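Local atomic coordinates of putative methyl-accepting chemotaxis signal transduction protein (Campylobacter jejuni, PDB entry 6W3R), a protein that probably senses chemical ligands outside the cell through a Cache-type domain that holds an amino-acid-like molecule, and relays the signal to the chemotaxis machinery. Residues H74-L79 with V159-E164. Residues are numbered along the deposited sequence; the frame is centred on the assembly and turned at random. Where two conformers were deposited one is given.
Sequences HSINAL and VDIPSE. With I2M (3-methyl-L-alloisoleucine), chain C; SO4 (sulfate ion), chain D.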
loop_
_atom_site.group_PDB
_atom_site.type_symbol
_atom_site.label_atom_id
_atom_site.label_comp_id
_atom_site.label_asym_id
_atom_site.label_seq_id
_atom_site.Cartn_x
_atom_site.Cartn_y
_atom_site.Cartn_z
ATOM N N HIS A 74 3.164 11.736 14.270
ATOM C CA HIS A 74 3.389 10.965 15.478
ATOM C C HIS A 74 2.245 9.998 15.771
ATOM O O HIS A 74 2.466 8.887 16.232
ATOM C CB HIS A 74 3.580 11.870 16.669
ATOM C CG HIS A 74 4.840 12.636 16.629
ATOM N ND1 HIS A 74 5.015 13.757 17.398
ATOM C CD2 HIS A 74 6.030 12.372 16.045
ATOM C CE1 HIS A 74 6.270 14.164 17.269
ATOM N NE2 HIS A 74 6.910 13.328 16.475
ATOM N N SER A 75 1.002 10.444 15.538
ATOM C CA SER A 75 -0.154 9.623 15.906
ATOM C C SER A 75 -0.159 8.253 15.254
ATOM O O SER A 75 -0.626 7.283 15.863
ATOM C CB SER A 75 -1.421 10.390 15.618
ATOM O OG SER A 75 -1.671 10.450 14.254
ATOM N N ILE A 76 0.347 8.190 14.014
ATOM C CA ILE A 76 0.335 6.958 13.215
ATOM C C ILE A 76 1.777 6.412 12.989
ATOM O O ILE A 76 1.942 5.368 12.370
ATOM C CB ILE A 76 -0.424 7.160 11.870
ATOM C CG1 ILE A 76 -1.049 5.848 11.353
ATOM C CG2 ILE A 76 0.456 7.801 10.794
ATOM C CD1 ILE A 76 -2.039 6.069 10.221
ATOM N N ASN A 77 2.800 7.087 13.541
ATOM C CA ASN A 77 4.215 6.738 13.263
ATOM C C ASN A 77 4.457 6.659 11.758
ATOM O O ASN A 77 5.134 5.766 11.256
ATOM C CB ASN A 77 4.626 5.451 13.971
ATOM C CG ASN A 77 6.114 5.241 13.957
ATOM O OD1 ASN A 77 6.904 6.212 14.025
ATOM N ND2 ASN A 77 6.514 3.986 13.905
ATOM N N ALA A 78 4.018 7.691 11.047
ATOM C CA ALA A 78 4.373 7.846 9.634
ATOM C C ALA A 78 5.846 8.270 9.503
ATOM O O ALA A 78 6.442 8.795 10.451
ATOM C CB ALA A 78 3.458 8.861 8.959
ATOM N N LEU A 79 6.412 8.037 8.330
ATOM C CA LEU A 79 7.806 8.380 8.078
ATOM C C LEU A 79 7.920 9.877 7.777
ATOM O O LEU A 79 8.779 10.551 8.306
ATOM C CB LEU A 79 8.340 7.535 6.918
ATOM C CG LEU A 79 9.854 7.548 6.858
ATOM C CD1 LEU A 79 10.473 6.815 8.079
ATOM C CD2 LEU A 79 10.307 6.935 5.539
ATOM N N VAL A 159 1.626 11.853 2.654
ATOM C CA VAL A 159 1.882 11.018 3.826
ATOM C C VAL A 159 2.643 9.768 3.355
ATOM O O VAL A 159 2.175 9.033 2.457
ATOM C CB VAL A 159 0.540 10.568 4.457
ATOM C CG1 VAL A 159 0.810 9.575 5.606
ATOM C CG2 VAL A 159 -0.272 11.742 4.931
ATOM N N ASP A 160 3.842 9.543 3.876
ATOM C CA ASP A 160 4.644 8.407 3.515
ATOM C C ASP A 160 4.577 7.382 4.633
ATOM O O ASP A 160 5.004 7.659 5.783
ATOM C CB ASP A 160 6.127 8.813 3.402
ATOM C CG ASP A 160 6.424 9.733 2.240
ATOM O OD1 ASP A 160 5.569 9.975 1.352
ATOM O OD2 ASP A 160 7.573 10.222 2.128
ATOM N N ILE A 161 4.163 6.174 4.289
ATOM C CA ILE A 161 4.111 5.064 5.198
ATOM C C ILE A 161 5.120 4.008 4.671
ATOM O O ILE A 161 5.082 3.635 3.505
ATOM C CB ILE A 161 2.699 4.450 5.221
ATOM C CG1 ILE A 161 1.607 5.479 5.527
ATOM C CG2 ILE A 161 2.638 3.287 6.203
ATOM C CD1 ILE A 161 1.742 6.088 6.892
ATOM N N PRO A 162 5.973 3.450 5.553
ATOM C CA PRO A 162 6.938 2.452 5.087
ATOM C C PRO A 162 6.186 1.279 4.478
ATOM O O PRO A 162 5.254 0.744 5.111
ATOM C CB PRO A 162 7.628 2.025 6.363
ATOM C CG PRO A 162 7.518 3.206 7.281
ATOM C CD PRO A 162 6.146 3.749 6.988
ATOM N N SER A 163 6.642 0.837 3.300
ATOM C CA SER A 163 6.030 -0.319 2.659
ATOM C C SER A 163 6.249 -1.574 3.485
ATOM O O SER A 163 5.416 -2.488 3.450
ATOM C CB SER A 163 6.524 -0.523 1.223
ATOM O OG SER A 163 7.909 -0.565 1.209
ATOM N N GLU A 164 7.291 -1.581 4.291
ATOM C CA GLU A 164 7.538 -2.679 5.222
ATOM C C GLU A 164 6.337 -2.924 6.139
ATOM O O GLU A 164 6.127 -4.054 6.625
ATOM C CB GLU A 164 8.825 -2.450 6.041
ATOM C CG GLU A 164 9.267 -3.635 6.880
ATOM C CD GLU A 164 10.504 -3.324 7.696
ATOM O OE1 GLU A 164 10.992 -2.192 7.566
ATOM O OE2 GLU A 164 10.980 -4.196 8.459
HETATM N N I2M C . 8.941 10.846 -0.152
HETATM C CA I2M C . 8.752 12.089 -0.928
HETATM C CB I2M C . 9.287 13.375 -0.279
HETATM C CG3 I2M C . 9.010 13.229 1.220
HETATM C CG2 I2M C . 10.786 13.600 -0.521
HETATM C CG1 I2M C . 8.510 14.578 -0.905
HETATM C CD1 I2M C . 8.698 15.938 -0.210
HETATM C C I2M C . 9.503 11.937 -2.259
HETATM O O I2M C . 10.423 11.089 -2.298
HETATM O OXT I2M C . 9.142 12.615 -3.265
HETATM S S SO4 D . 10.576 12.781 16.038
HETATM O O1 SO4 D . 10.234 11.605 15.178
HETATM O O2 SO4 D . 11.904 13.321 15.637
HETATM O O3 SO4 D . 9.529 13.785 15.845
HETATM O O4 SO4 D . 10.760 12.425 17.473
#
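L79 and D160 meet through both backbone and side chains. A strand residue can bond to an incoming chain with its backbone while its side chain serves a binding pocket, and D160 is a worked example. The amide of L79 reaches the carbonyl O of D160 at 2.9 Å between N and O, with the donor almost in line with the C=O bond (170° at the oxygen). Their two CB atoms lie 4.3 Å apart, yet the branches beyond them do different work. L79 carries CG anti to its backbone N (chi1 -164°), which takes the isobutyl group away from A78, and its side chain packs against V140 of strand 139-149 and the loop residues L136 and Q138; its CB also brushes CD of P162, 4.4 Å away. D160 sends its carboxylate to the bound 3-methyl-L-alloisoleucine, where OD2 accepts a bond of 2.7 Å from the ligand N. That carboxylate is held at both oxygens: N80 also binds OD2, while T142 and Y82 bind OD1, and these bonds keep it turned with OD2 toward the ligand N, which probably carries a positive charge. The ligand is also hydrogen-bonded to D133, Y131, W115 and K113.

A78 fills the apolar side of the crossing. Its methyl CB sits 3.9 Å from CD1 of I161, whose CB leaves in the other direction but whose chain bends back (chi1 -54°) to bring the terminal methyl over the alanine. CG1 of V159 lies beside that methyl, 4.3 Å from CB of A78.

N77, with positive phi, is the C-prime residue of a Schellman motif that ends helix 58-76 and turns the chain into strand 80-84. The arrangement is that of a PDC sensor domain of the Cache clan, a helix leading into the central antiparallel sheet beside an amino-acid pocket.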